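Local coordinates for protein beta-N-acetylhexosaminidase (Bacteroides fragilis, PDB 4PYS) that probably removes terminal N-acetylhexosamine residues from glycoconjugates or oligosaccharides as a glycoside hydrolase family 20 beta-N-acetylhexosaminidase, at residues S139-Q144 / L168-G173; F164-T169 / I218-E223; R175-R180 / Y201-V206; S283-L288 / G335-F340. One frame throughout, in Å; residues are numbered along the deposited sequence.

Contact 1. Residues S139-Q144 / L168-G173; sequences SGRQYQ and LTEGLG
Gly-140 and Arg-141 pack against Glu-170 and Leu-172 in a buried loop-to-turn contact, at the C-terminal ends of the neighbouring parallel strands 132-138 and 163-170. Residues 170-173 form a type I turn, closed by Glu-170 N to Gly-173 O at 2.8 Å and by the return bond from Gly-173 N to Glu-170 O. Gly-140 has no side chain, and Glu-170 CB comes to 3.8 Å from Gly-140 CA, while Gly-140 O receives a CA-H...O contact from Gly-173 CA at 3.5 Å. Leu-172 CB lies against Arg-141 CA.

The arginine chain is extended from CG to NE (chi2 -172°), which carries its guanidinium across the glutamate. The two charged planes are 33° apart, with Glu-170 OE1 over one guanidinium face, toward its rim. The salt bridge from Arg-141 NH2 to Glu-170 OE2, 3.5 Å, is one of charges alone, as no N-H points at the oxygen. Water 1 adds a bridge, accepting from Arg-141 NH1 at 2.9 Å and donating to Glu-170 OE2 at 2.6 Å. Asp-138 forms a further salt bridge with Arg-141 NH2, whereas His-167 and His-229 hydrogen-bond to the glutamate oxygens. A glycerol, probably from the crystallisation liquor, lies by the arginine side chain, as would fit the sugar pocket that family 20 enzymes carry at the C-terminal mouth of their TIM barrel.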
loop_
_atom_site.group_PDB
_atom_site.type_symbol
_atom_site.label_atom_id
_atom_site.label_comp_id
_atom_site.label_asym_id
_atom_site.label_seq_id
_atom_site.Cartn_x
_atom_site.Cartn_y
_atom_site.Cartn_z
ATOM N N SER A 139 7.054 7.444 4.694
ATOM C CA SER A 139 8.491 7.676 4.608
ATOM C C SER A 139 8.767 9.167 4.462
ATOM O O SER A 139 9.853 9.553 4.063
ATOM C CB SER A 139 9.086 6.945 3.398
ATOM O OG SER A 139 8.919 5.542 3.499
ATOM N N GLY A 140 7.786 10.012 4.759
ATOM C CA GLY A 140 8.033 11.448 4.729
ATOM C C GLY A 140 8.519 11.935 6.088
ATOM O O GLY A 140 9.567 12.584 6.203
ATOM N N ARG A 141 7.764 11.611 7.134
ATOM C CA ARG A 141 8.115 12.067 8.487
ATOM C C ARG A 141 9.320 11.333 9.058
ATOM O O ARG A 141 10.048 11.865 9.912
ATOM C CB ARG A 141 6.935 11.850 9.431
ATOM C CG ARG A 141 5.721 12.677 9.076
ATOM C CD ARG A 141 4.648 12.590 10.146
ATOM N NE ARG A 141 3.596 13.575 9.912
ATOM C CZ ARG A 141 2.645 13.443 8.994
ATOM N NH1 ARG A 141 1.729 14.392 8.845
ATOM N NH2 ARG A 141 2.615 12.365 8.217
ATOM N N GLN A 142 9.500 10.101 8.605
ATOM C CA GLN A 142 10.588 9.251 9.066
ATOM C C GLN A 142 11.251 8.622 7.851
ATOM O O GLN A 142 10.591 8.338 6.859
ATOM C CB GLN A 142 10.044 8.140 9.972
ATOM C CG GLN A 142 9.550 8.625 11.339
ATOM C CD GLN A 142 10.663 9.169 12.207
ATOM O OE1 GLN A 142 11.791 8.667 12.173
ATOM N NE2 GLN A 142 10.363 10.205 12.990
ATOM N N TYR A 143 12.561 8.421 7.920
ATOM C CA TYR A 143 13.269 7.669 6.888
ATOM C C TYR A 143 13.427 6.223 7.341
ATOM O O TYR A 143 13.866 5.975 8.465
ATOM C CB TYR A 143 14.653 8.308 6.630
ATOM C CG TYR A 143 15.569 7.450 5.782
ATOM C CD1 TYR A 143 15.451 7.425 4.390
ATOM C CD2 TYR A 143 16.542 6.654 6.374
ATOM C CE1 TYR A 143 16.287 6.626 3.616
ATOM C CE2 TYR A 143 17.374 5.858 5.617
ATOM C CZ TYR A 143 17.245 5.845 4.241
ATOM O OH TYR A 143 18.083 5.039 3.497
ATOM N N GLN A 144 13.036 5.276 6.487
ATOM C CA GLN A 144 13.327 3.868 6.738
ATOM C C GLN A 144 14.352 3.390 5.726
ATOM O O GLN A 144 14.268 3.740 4.538
ATOM C CB GLN A 144 12.059 3.019 6.621
ATOM C CG GLN A 144 10.945 3.438 7.575
ATOM C CD GLN A 144 10.046 4.482 6.975
ATOM O OE1 GLN A 144 10.061 4.700 5.763
ATOM N NE2 GLN A 144 9.238 5.123 7.812
ATOM N N LEU A 168 6.130 9.654 0.196
ATOM C CA LEU A 168 7.535 10.030 0.060
ATOM C C LEU A 168 7.856 11.474 0.402
ATOM O O LEU A 168 9.027 11.829 0.528
ATOM C CB LEU A 168 7.994 9.787 -1.386
ATOM C CG LEU A 168 8.243 8.328 -1.741
ATOM C CD1 LEU A 168 8.082 8.125 -3.251
ATOM C CD2 LEU A 168 9.637 7.941 -1.298
ATOM N N THR A 169 6.839 12.324 0.516
ATOM C CA THR A 169 7.101 13.743 0.741
ATOM C C THR A 169 6.209 14.262 1.841
ATOM O O THR A 169 5.034 13.907 1.922
ATOM C CB THR A 169 6.853 14.591 -0.524
ATOM O OG1 THR A 169 5.443 14.648 -0.786
ATOM C CG2 THR A 169 7.583 13.990 -1.728
ATOM N N GLU A 170 6.785 15.104 2.687
ATOM C CA GLU A 170 6.090 15.661 3.838
ATOM C C GLU A 170 6.786 16.957 4.183
ATOM O O GLU A 170 7.882 17.228 3.670
ATOM C CB GLU A 170 6.214 14.719 5.033
ATOM C CG GLU A 170 5.056 13.757 5.182
ATOM C CD GLU A 170 3.766 14.487 5.480
ATOM O OE1 GLU A 170 3.846 15.592 6.057
ATOM O OE2 GLU A 170 2.681 13.967 5.130
ATOM N N GLY A 171 6.176 17.753 5.058
ATOM C CA GLY A 171 6.820 18.973 5.524
ATOM C C GLY A 171 8.149 18.644 6.191
ATOM O O GLY A 171 9.112 19.397 6.092
ATOM N N LEU A 172 8.196 17.485 6.843
ATOM C CA LEU A 172 9.369 17.057 7.597
ATOM C C LEU A 172 10.386 16.293 6.769
ATOM O O LEU A 172 11.389 15.827 7.309
ATOM C CB LEU A 172 8.944 16.158 8.757
ATOM C CG LEU A 172 8.646 16.832 10.088
ATOM C CD1 LEU A 172 7.983 15.844 11.037
ATOM C CD2 LEU A 172 9.925 17.390 10.683
ATOM N N GLY A 173 10.126 16.122 5.474
ATOM C CA GLY A 173 11.050 15.369 4.647
ATOM C C GLY A 173 10.583 15.143 3.226
ATOM O O GLY A 173 9.499 14.606 2.991
HETATM O O HOH W 1 0.396 13.642 6.404
#

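Contact 2. Residues F164-T169 / I218-E223; sequences FHWHLT and ITVVPE
His-165 and His-167 both turn their rings to the carboxylate of Glu-223, on the inner face of two parallel strands of the TIM barrel. Strands 164-167 and 219-223 run 26° apart, joined by regular backbone bonds such as Trp-166 N to Val-221 O at 2.9 Å. On the face carrying Phe-164, Trp-166, Val-220 and Pro-222, where helices 146-158 and 203-214 pack over the first three, the contacts are apolar: Val-220 CG1 meets the Phe-164 ring at its edge and approaches Trp-166 CE3 to 4.0 Å. Phe-164 CB also rests on Ile-218 CG2, 3.6 Å away.

The other face, with the two histidines, Val-221 and Glu-223, is the barrel interior. There the glutamate chain is extended (chi1 -178°, chi2 -180°), taking its carboxylate between the imidazoles. The His-167 ring stands nearly upright to the carboxylate plane, whereas that of His-165 is inclined far less. Trp-341 NE1 hydrogen-bonds to Glu-223 OE2, and Glu-170 takes the other nitrogen of His-167. Water 2 sits over the His-167 ring and links Thr-169 N to Glu-223 O. Glu-223 OE1 accepts from opposite faces of its plane: His-165 NE2 arrives on the anti side at 2.8 Å, and His-167 ND1 from well above the plane at 2.7 Å.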
loop_
_atom_site.group_PDB
_atom_site.type_symbol
_atom_site.label_atom_id
_atom_site.label_comp_id
_atom_site.label_asym_id
_atom_site.label_seq_id
_atom_site.Cartn_x
_atom_site.Cartn_y
_atom_site.Cartn_z
ATOM N N PHE A 164 1.723 -1.076 -2.922
ATOM C CA PHE A 164 2.426 -0.491 -1.793
ATOM C C PHE A 164 2.417 1.005 -2.052
ATOM O O PHE A 164 2.990 1.480 -3.040
ATOM C CB PHE A 164 3.863 -1.015 -1.714
ATOM C CG PHE A 164 4.706 -0.347 -0.646
ATOM C CD1 PHE A 164 4.556 -0.690 0.696
ATOM C CD2 PHE A 164 5.659 0.604 -0.991
ATOM C CE1 PHE A 164 5.340 -0.080 1.684
ATOM C CE2 PHE A 164 6.445 1.233 -0.013
ATOM C CZ PHE A 164 6.288 0.887 1.323
ATOM N N HIS A 165 1.743 1.741 -1.177
ATOM C CA HIS A 165 1.578 3.188 -1.331
ATOM C C HIS A 165 2.713 3.840 -0.548
ATOM O O HIS A 165 2.809 3.675 0.666
ATOM C CB HIS A 165 0.187 3.529 -0.772
ATOM C CG HIS A 165 -0.126 4.986 -0.672
ATOM N ND1 HIS A 165 -1.326 5.440 -0.167
ATOM C CD2 HIS A 165 0.588 6.095 -0.991
ATOM C CE1 HIS A 165 -1.337 6.760 -0.167
ATOM N NE2 HIS A 165 -0.188 7.184 -0.670
ATOM N N TRP A 166 3.603 4.539 -1.250
ATOM C CA TRP A 166 4.833 5.037 -0.643
ATOM C C TRP A 166 4.721 6.553 -0.464
ATOM O O TRP A 166 4.814 7.305 -1.430
ATOM C CB TRP A 166 6.028 4.697 -1.549
ATOM C CG TRP A 166 7.365 4.680 -0.856
ATOM C CD1 TRP A 166 7.611 4.875 0.475
ATOM C CD2 TRP A 166 8.639 4.447 -1.473
ATOM N NE1 TRP A 166 8.972 4.781 0.720
ATOM C CE2 TRP A 166 9.619 4.515 -0.459
ATOM C CE3 TRP A 166 9.046 4.196 -2.787
ATOM C CZ2 TRP A 166 10.990 4.351 -0.722
ATOM C CZ3 TRP A 166 10.404 4.020 -3.049
ATOM C CH2 TRP A 166 11.360 4.109 -2.020
ATOM N N HIS A 167 4.484 6.984 0.772
ATOM C CA HIS A 167 4.264 8.389 1.086
ATOM C C HIS A 167 5.649 8.996 1.251
ATOM O O HIS A 167 6.270 8.858 2.305
ATOM C CB HIS A 167 3.435 8.496 2.379
ATOM C CG HIS A 167 3.026 9.894 2.740
ATOM N ND1 HIS A 167 1.885 10.492 2.248
ATOM C CD2 HIS A 167 3.595 10.802 3.570
ATOM C CE1 HIS A 167 1.781 11.716 2.740
ATOM N NE2 HIS A 167 2.808 11.928 3.546
ATOM N N LEU A 168 6.130 9.654 0.196
ATOM C CA LEU A 168 7.535 10.030 0.060
ATOM C C LEU A 168 7.856 11.474 0.402
ATOM O O LEU A 168 9.027 11.829 0.528
ATOM C CB LEU A 168 7.994 9.787 -1.386
ATOM C CG LEU A 168 8.243 8.328 -1.741
ATOM C CD1 LEU A 168 8.082 8.125 -3.251
ATOM C CD2 LEU A 168 9.637 7.941 -1.298
ATOM N N THR A 169 6.839 12.324 0.516
ATOM C CA THR A 169 7.101 13.743 0.741
ATOM C C THR A 169 6.209 14.262 1.841
ATOM O O THR A 169 5.034 13.907 1.922
ATOM C CB THR A 169 6.853 14.591 -0.524
ATOM O OG1 THR A 169 5.443 14.648 -0.786
ATOM C CG2 THR A 169 7.583 13.990 -1.728
ATOM N N ILE A 218 3.760 -6.627 -6.554
ATOM C CA ILE A 218 3.387 -5.364 -5.914
ATOM C C ILE A 218 3.669 -4.186 -6.835
ATOM O O ILE A 218 4.777 -4.057 -7.347
ATOM C CB ILE A 218 4.170 -5.155 -4.601
ATOM C CG1 ILE A 218 3.775 -6.220 -3.574
ATOM C CG2 ILE A 218 3.903 -3.761 -4.039
ATOM C CD1 ILE A 218 2.280 -6.229 -3.250
ATOM N N THR A 219 2.663 -3.337 -7.040
ATOM C CA THR A 219 2.836 -2.088 -7.780
ATOM C C THR A 219 3.096 -0.986 -6.761
ATOM O O THR A 219 2.353 -0.851 -5.791
ATOM C CB THR A 219 1.578 -1.770 -8.589
ATOM O OG1 THR A 219 1.413 -2.770 -9.609
ATOM C CG2 THR A 219 1.666 -0.383 -9.240
ATOM N N VAL A 220 4.162 -0.223 -6.956
ATOM C CA VAL A 220 4.516 0.832 -6.000
ATOM C C VAL A 220 3.896 2.156 -6.443
ATOM O O VAL A 220 4.221 2.673 -7.501
ATOM C CB VAL A 220 6.032 0.993 -5.879
ATOM C CG1 VAL A 220 6.369 2.120 -4.901
ATOM C CG2 VAL A 220 6.659 -0.327 -5.399
ATOM N N VAL A 221 2.988 2.679 -5.626
ATOM C CA VAL A 221 2.267 3.911 -5.930
ATOM C C VAL A 221 2.941 5.045 -5.160
ATOM O O VAL A 221 2.843 5.108 -3.945
ATOM C CB VAL A 221 0.818 3.797 -5.473
ATOM C CG1 VAL A 221 0.039 5.082 -5.791
ATOM C CG2 VAL A 221 0.144 2.611 -6.160
ATOM N N PRO A 222 3.644 5.940 -5.866
ATOM C CA PRO A 222 4.284 7.038 -5.133
ATOM C C PRO A 222 3.277 8.121 -4.771
ATOM O O PRO A 222 2.329 8.358 -5.537
ATOM C CB PRO A 222 5.274 7.595 -6.159
ATOM C CG PRO A 222 4.597 7.362 -7.486
ATOM C CD PRO A 222 3.829 6.052 -7.326
ATOM N N GLU A 223 3.480 8.777 -3.633
ATOM C CA GLU A 223 2.690 9.970 -3.313
ATOM C C GLU A 223 3.601 11.197 -3.247
ATOM O O GLU A 223 4.530 11.252 -2.439
ATOM C CB GLU A 223 1.942 9.823 -1.994
ATOM C CG GLU A 223 1.058 11.039 -1.662
ATOM C CD GLU A 223 0.315 10.903 -0.349
ATOM O OE1 GLU A 223 0.233 9.777 0.196
ATOM O OE2 GLU A 223 -0.207 11.920 0.155
HETATM O O HOH W 2 3.855 11.968 0.265
#

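Contact 3. Residues R175-R180 / Y201-V206; sequences RIEIKR and YSQEEV
Tyr-201 N donates to Arg-175 O at 2.8 Å, and Tyr-201 O in turn accepts from Glu-177 N at 3.2 Å, so the backbones are bridged once around Ile-176. Beyond this bridge the side chains of Glu-177 and Gln-203 exchange bonds, each with the other residue's backbone, and cross at about a right angle. The extended glutamate places Glu-177 OE1 on Gln-203 N, 2.9 Å away; this backbone N-H arrives on the anti side, somewhat out of the carboxylate plane. Gln-203 NE2 makes a very straight bond to Glu-177 O (2.9 Å, 176°), coming from above the carbonyl plane; the same nitrogen also serves Glu-276 OE1.

Ser-202 is the N-cap of helix 203-214 and completes a capping box with Glu-205: Glu-205 N donates to Ser-202 OG at 3.1 Å, while Ser-202 N is received by the anti lone pair of Glu-205 OE1 at 2.8 Å. Glu-177 OE1 lies at the helix start, whose N-H groups would be expected to favour its negative charge, and it also accepts from water 3, which binds Glu-204 N. Lys-179 NZ forms a salt bridge to the same Glu-177 OE1 at 3.5 Å. Ile-176 CD1 touches Val-206 CG2 at 3.6 Å, and both side chains also touch Phe-281.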
loop_
_atom_site.group_PDB
_atom_site.type_symbol
_atom_site.label_atom_id
_atom_site.label_comp_id
_atom_site.label_asym_id
_atom_site.label_seq_id
_atom_site.Cartn_x
_atom_site.Cartn_y
_atom_site.Cartn_z
ATOM N N ARG A 175 11.766 12.894 0.319
ATOM C CA ARG A 175 12.705 11.779 0.231
ATOM C C ARG A 175 12.846 11.143 -1.141
ATOM O O ARG A 175 13.519 10.117 -1.271
ATOM C CB ARG A 175 12.360 10.712 1.284
ATOM C CG ARG A 175 12.218 11.324 2.663
ATOM C CD ARG A 175 12.683 10.424 3.793
ATOM N NE ARG A 175 12.181 10.972 5.048
ATOM C CZ ARG A 175 12.872 11.772 5.843
ATOM N NH1 ARG A 175 14.130 12.087 5.546
ATOM N NH2 ARG A 175 12.315 12.243 6.951
ATOM N N ILE A 176 12.242 11.742 -2.170
ATOM C CA ILE A 176 12.351 11.165 -3.507
ATOM C C ILE A 176 13.297 12.013 -4.350
ATOM O O ILE A 176 13.076 13.213 -4.525
ATOM C CB ILE A 176 10.959 10.944 -4.179
ATOM C CG1 ILE A 176 11.129 10.354 -5.577
ATOM C CG2 ILE A 176 10.146 12.224 -4.211
ATOM C CD1 ILE A 176 11.652 8.938 -5.556
ATOM N N GLU A 177 14.385 11.405 -4.816
ATOM C CA GLU A 177 15.376 12.143 -5.600
ATOM C C GLU A 177 14.814 12.564 -6.953
ATOM O O GLU A 177 14.269 11.737 -7.695
ATOM C CB GLU A 177 16.657 11.320 -5.799
ATOM C CG GLU A 177 17.727 12.089 -6.576
ATOM C CD GLU A 177 19.002 11.300 -6.816
ATOM O OE1 GLU A 177 18.926 10.143 -7.279
ATOM O OE2 GLU A 177 20.089 11.854 -6.560
ATOM N N ILE A 178 14.955 13.854 -7.255
ATOM C CA ILE A 178 14.550 14.432 -8.532
ATOM C C ILE A 178 15.803 15.078 -9.107
ATOM O O ILE A 178 16.302 16.054 -8.549
ATOM C CB ILE A 178 13.465 15.522 -8.356
ATOM C CG1 ILE A 178 12.238 14.977 -7.606
ATOM C CG2 ILE A 178 13.060 16.096 -9.714
ATOM C CD1 ILE A 178 11.604 13.734 -8.235
ATOM N N LYS A 179 16.321 14.523 -10.202
ATOM C CA LYS A 179 17.610 14.952 -10.743
ATOM C C LYS A 179 17.599 16.417 -11.168
ATOM O O LYS A 179 18.602 17.124 -11.028
ATOM C CB LYS A 179 18.008 14.082 -11.940
ATOM C CG LYS A 179 18.217 12.604 -11.626
ATOM C CD LYS A 179 19.433 12.403 -10.754
ATOM C CE LYS A 179 19.909 10.958 -10.794
ATOM N NZ LYS A 179 21.137 10.781 -9.970
ATOM N N ARG A 180 16.459 16.862 -11.683
ATOM C CA ARG A 180 16.339 18.226 -12.193
ATOM C C ARG A 180 16.408 19.251 -11.067
ATOM O O ARG A 180 16.816 20.388 -11.280
ATOM C CB ARG A 180 15.029 18.394 -12.964
ATOM C CG ARG A 180 14.982 19.677 -13.773
ATOM C CD ARG A 180 13.566 20.091 -14.086
ATOM N NE ARG A 180 13.547 21.402 -14.729
ATOM C CZ ARG A 180 13.203 21.597 -15.996
ATOM N NH1 ARG A 180 12.836 20.557 -16.741
ATOM N NH2 ARG A 180 13.204 22.824 -16.509
ATOM N N TYR A 201 15.727 8.435 -0.848
ATOM C CA TYR A 201 15.836 7.328 -1.782
ATOM C C TYR A 201 16.317 7.871 -3.126
ATOM O O TYR A 201 15.652 8.705 -3.748
ATOM C CB TYR A 201 14.488 6.627 -1.890
ATOM C CG TYR A 201 13.990 6.278 -0.504
ATOM C CD1 TYR A 201 14.562 5.228 0.210
ATOM C CD2 TYR A 201 13.012 7.045 0.122
ATOM C CE1 TYR A 201 14.135 4.920 1.502
ATOM C CE2 TYR A 201 12.582 6.753 1.419
ATOM C CZ TYR A 201 13.152 5.689 2.104
ATOM O OH TYR A 201 12.748 5.386 3.397
ATOM N N SER A 202 17.499 7.432 -3.544
ATOM C CA SER A 202 18.066 7.877 -4.815
ATOM C C SER A 202 17.295 7.202 -5.937
ATOM O O SER A 202 16.553 6.249 -5.696
ATOM C CB SER A 202 19.532 7.475 -4.912
ATOM O OG SER A 202 19.638 6.066 -4.958
ATOM N N GLN A 203 17.464 7.677 -7.168
ATOM C CA GLN A 203 16.739 7.065 -8.272
ATOM C C GLN A 203 17.169 5.607 -8.466
ATOM O O GLN A 203 16.352 4.762 -8.832
ATOM C CB GLN A 203 16.879 7.914 -9.547
ATOM C CG GLN A 203 16.337 9.322 -9.310
ATOM C CD GLN A 203 15.902 10.043 -10.575
ATOM O OE1 GLN A 203 16.309 9.692 -11.686
ATOM N NE2 GLN A 203 15.066 11.069 -10.407
ATOM N N GLU A 204 18.440 5.320 -8.177
ATOM C CA GLU A 204 18.965 3.951 -8.237
ATOM C C GLU A 204 18.286 3.035 -7.222
ATOM O O GLU A 204 17.895 1.914 -7.546
ATOM C CB GLU A 204 20.476 3.947 -7.998
ATOM C CG GLU A 204 21.291 3.918 -9.276
ATOM C CD GLU A 204 20.901 2.761 -10.168
ATOM O OE1 GLU A 204 20.979 1.600 -9.711
ATOM O OE2 GLU A 204 20.504 3.014 -11.325
ATOM N N GLU A 205 18.167 3.510 -5.988
ATOM C CA GLU A 205 17.451 2.762 -4.949
ATOM C C GLU A 205 15.979 2.526 -5.305
ATOM O O GLU A 205 15.429 1.450 -5.046
ATOM C CB GLU A 205 17.569 3.480 -3.598
ATOM C CG GLU A 205 18.970 3.410 -2.984
ATOM C CD GLU A 205 19.165 4.361 -1.807
ATOM O OE1 GLU A 205 18.617 5.485 -1.839
ATOM O OE2 GLU A 205 19.883 3.989 -0.853
ATOM N N VAL A 206 15.334 3.528 -5.893
ATOM C CA VAL A 206 13.952 3.375 -6.330
ATOM C C VAL A 206 13.851 2.288 -7.389
ATOM O O VAL A 206 12.940 1.470 -7.349
ATOM C CB VAL A 206 13.378 4.699 -6.868
ATOM C CG1 VAL A 206 12.045 4.459 -7.593
ATOM C CG2 VAL A 206 13.191 5.681 -5.726
HETATM O O HOH W 3 20.574 7.530 -8.216
#

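Contact 4. Residues S283-L288 / G335-F340; sequences SAYIHL and GRKAIF
With chi1 at -158°, His-287 sets its ring across the Ile-339 side chain, which has CG1 opposite the carbonyl carbon (chi1 -54°) and so keeps CG2 beside that carbon and over the imidazole. Ile-339 CG2 lies 3.8 Å from the centroid of the His-287 ring and 26° off the normal, a CH-pi contact displaced toward the CD2 and NE2 rim. The ring is fixed at both nitrogens by outside partners, NE2 by Gln-359 and ND1 by Gly-289 N.

Tyr-285 and Lys-337 lie alongside each other and point the same way, with Lys-337 CD at 3.6 Å from Tyr-285 CE1. Ile-339 CD1 fills in against Tyr-285 CB. Leu-288 and Phe-340 also run together, Leu-288 CB being 3.7 Å from Phe-340 CE1, and helix 316-333 packs over both.

Arg-336 bends at chi2 and swings back across the start of the other segment. Arg-336 NH1 reaches Ser-283 O at 2.8 Å, though the poor angle makes this bond weak; firmer anchors are Phe-281 O for NH1 and Cys-278 O for NH2.

The parallel strands themselves are joined by nearly straight backbone bonds, from Lys-337 N to Ala-284 O (2.8 Å) at one end to Leu-288 N to Ile-339 O (2.8 Å) at the other. Gly-335, with positive phi, closes helix 316-333 in a Schellman motif just before strand 337-341. Strand 285-287, that helix and strand 337-341 make up a beta-alpha-beta crossover, the building unit of the TIM barrel.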
loop_
_atom_site.group_PDB
_atom_site.type_symbol
_atom_site.label_atom_id
_atom_site.label_comp_id
_atom_site.label_asym_id
_atom_site.label_seq_id
_atom_site.Cartn_x
_atom_site.Cartn_y
_atom_site.Cartn_z
ATOM N N SER A 283 3.758 2.624 -12.186
ATOM C CA SER A 283 2.390 2.545 -11.649
ATOM C C SER A 283 1.368 3.358 -12.448
ATOM O O SER A 283 1.585 4.528 -12.736
ATOM C CB SER A 283 2.376 3.025 -10.199
ATOM O OG SER A 283 1.051 3.088 -9.694
ATOM N N ALA A 284 0.253 2.727 -12.795
ATOM C CA ALA A 284 -0.841 3.409 -13.473
ATOM C C ALA A 284 -1.443 4.514 -12.601
ATOM O O ALA A 284 -2.099 5.438 -13.113
ATOM C CB ALA A 284 -1.908 2.406 -13.869
ATOM N N TYR A 285 -1.224 4.401 -11.291
ATOM C CA TYR A 285 -1.750 5.346 -10.314
ATOM C C TYR A 285 -0.646 6.172 -9.656
ATOM O O TYR A 285 0.352 5.628 -9.168
ATOM C CB TYR A 285 -2.454 4.581 -9.194
ATOM C CG TYR A 285 -3.674 3.841 -9.652
ATOM C CD1 TYR A 285 -4.916 4.452 -9.639
ATOM C CD2 TYR A 285 -3.590 2.521 -10.074
ATOM C CE1 TYR A 285 -6.043 3.780 -10.048
ATOM C CE2 TYR A 285 -4.719 1.836 -10.484
ATOM C CZ TYR A 285 -5.941 2.474 -10.473
ATOM O OH TYR A 285 -7.079 1.807 -10.882
ATOM N N ILE A 286 -0.844 7.484 -9.605
ATOM C CA ILE A 286 0.075 8.362 -8.870
ATOM C C ILE A 286 -0.751 9.146 -7.867
ATOM O O ILE A 286 -1.785 9.716 -8.234
ATOM C CB ILE A 286 0.758 9.366 -9.820
ATOM C CG1 ILE A 286 1.440 8.642 -10.987
ATOM C CG2 ILE A 286 1.752 10.247 -9.052
ATOM C CD1 ILE A 286 2.688 7.848 -10.593
ATOM N N HIS A 287 -0.305 9.191 -6.615
ATOM C CA HIS A 287 -1.067 9.853 -5.562
ATOM C C HIS A 287 -0.539 11.283 -5.434
ATOM O O HIS A 287 0.665 11.482 -5.302
ATOM C CB HIS A 287 -0.868 9.113 -4.240
ATOM C CG HIS A 287 -1.953 9.343 -3.230
ATOM N ND1 HIS A 287 -2.305 10.598 -2.776
ATOM C CD2 HIS A 287 -2.742 8.468 -2.558
ATOM C CE1 HIS A 287 -3.280 10.489 -1.892
ATOM N NE2 HIS A 287 -3.560 9.206 -1.737
ATOM N N LEU A 288 -1.427 12.268 -5.482
ATOM C CA LEU A 288 -0.999 13.667 -5.406
ATOM C C LEU A 288 -1.406 14.325 -4.088
ATOM O O LEU A 288 -1.352 15.548 -3.959
ATOM C CB LEU A 288 -1.552 14.469 -6.588
ATOM C CG LEU A 288 -1.063 14.024 -7.966
ATOM C CD1 LEU A 288 -1.681 14.885 -9.066
ATOM C CD2 LEU A 288 0.469 14.057 -8.038
ATOM N N GLY A 335 -1.074 9.243 -19.334
ATOM C CA GLY A 335 -1.709 7.940 -19.221
ATOM C C GLY A 335 -1.806 7.406 -17.805
ATOM O O GLY A 335 -1.979 6.201 -17.608
ATOM N N ARG A 336 -1.711 8.288 -16.813
ATOM C CA ARG A 336 -1.836 7.858 -15.422
ATOM C C ARG A 336 -3.136 8.363 -14.806
ATOM O O ARG A 336 -3.759 9.306 -15.315
ATOM C CB ARG A 336 -0.650 8.355 -14.594
ATOM C CG ARG A 336 0.700 8.073 -15.222
ATOM C CD ARG A 336 0.965 6.570 -15.411
ATOM N NE ARG A 336 2.247 6.379 -16.086
ATOM C CZ ARG A 336 3.393 6.157 -15.453
ATOM N NH1 ARG A 336 3.417 6.060 -14.131
ATOM N NH2 ARG A 336 4.515 6.026 -16.140
ATOM N N LYS A 337 -3.546 7.706 -13.732
ATOM C CA LYS A 337 -4.658 8.157 -12.906
ATOM C C LYS A 337 -4.102 8.907 -11.703
ATOM O O LYS A 337 -2.992 8.626 -11.248
ATOM C CB LYS A 337 -5.508 6.969 -12.458
ATOM C CG LYS A 337 -6.262 6.330 -13.633
ATOM C CD LYS A 337 -7.172 5.193 -13.193
ATOM C CE LYS A 337 -7.983 4.656 -14.375
ATOM N NZ LYS A 337 -8.781 5.726 -15.045
ATOM N N ALA A 338 -4.866 9.870 -11.197
ATOM C CA ALA A 338 -4.409 10.701 -10.086
ATOM C C ALA A 338 -5.248 10.432 -8.850
ATOM O O ALA A 338 -6.473 10.587 -8.887
ATOM C CB ALA A 338 -4.501 12.162 -10.470
ATOM N N ILE A 339 -4.605 10.038 -7.750
ATOM C CA ILE A 339 -5.339 9.806 -6.512
ATOM C C ILE A 339 -5.205 11.029 -5.611
ATOM O O ILE A 339 -4.112 11.579 -5.475
ATOM C CB ILE A 339 -4.814 8.578 -5.734
ATOM C CG1 ILE A 339 -4.785 7.336 -6.627
ATOM C CG2 ILE A 339 -5.685 8.316 -4.501
ATOM C CD1 ILE A 339 -4.014 6.149 -6.006
ATOM N N PHE A 340 -6.312 11.446 -5.000
ATOM C CA PHE A 340 -6.301 12.560 -4.055
ATOM C C PHE A 340 -6.949 12.108 -2.761
ATOM O O PHE A 340 -7.863 11.291 -2.789
ATOM C CB PHE A 340 -7.121 13.738 -4.588
ATOM C CG PHE A 340 -6.527 14.416 -5.788
ATOM C CD1 PHE A 340 -5.479 15.318 -5.646
ATOM C CD2 PHE A 340 -7.045 14.187 -7.051
ATOM C CE1 PHE A 340 -4.943 15.964 -6.747
ATOM C CE2 PHE A 340 -6.515 14.831 -8.167
ATOM C CZ PHE A 340 -5.460 15.719 -8.011
#

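Contacts 2 and 4 belong to one curled sheet, the TIM barrel, and contact 1 reaches it through strand 163-170. Contacts 1 and 2 share Leu-168 and Thr-169, and Ser-139 OG meets Trp-166 NE1 at 2.9 Å, a probable hydrogen bond. Contact 4 continues the barrel beyond contact 2, their centres about 10 Å apart; Pro-222 O lies 3.0 Å from His-287 N, and the rings of His-165 and His-287 meet inside. Contact 3 lies outside strand 163-170, about 13 Å from contacts 1 and 2 between centres, with Tyr-201 packing on Trp-166. Bound glycerol, about 3 Å from the Arg-141 side chain and 5 Å from that of His-167, is consistent with contacts 1 and 2 lying beside the sugar pocket.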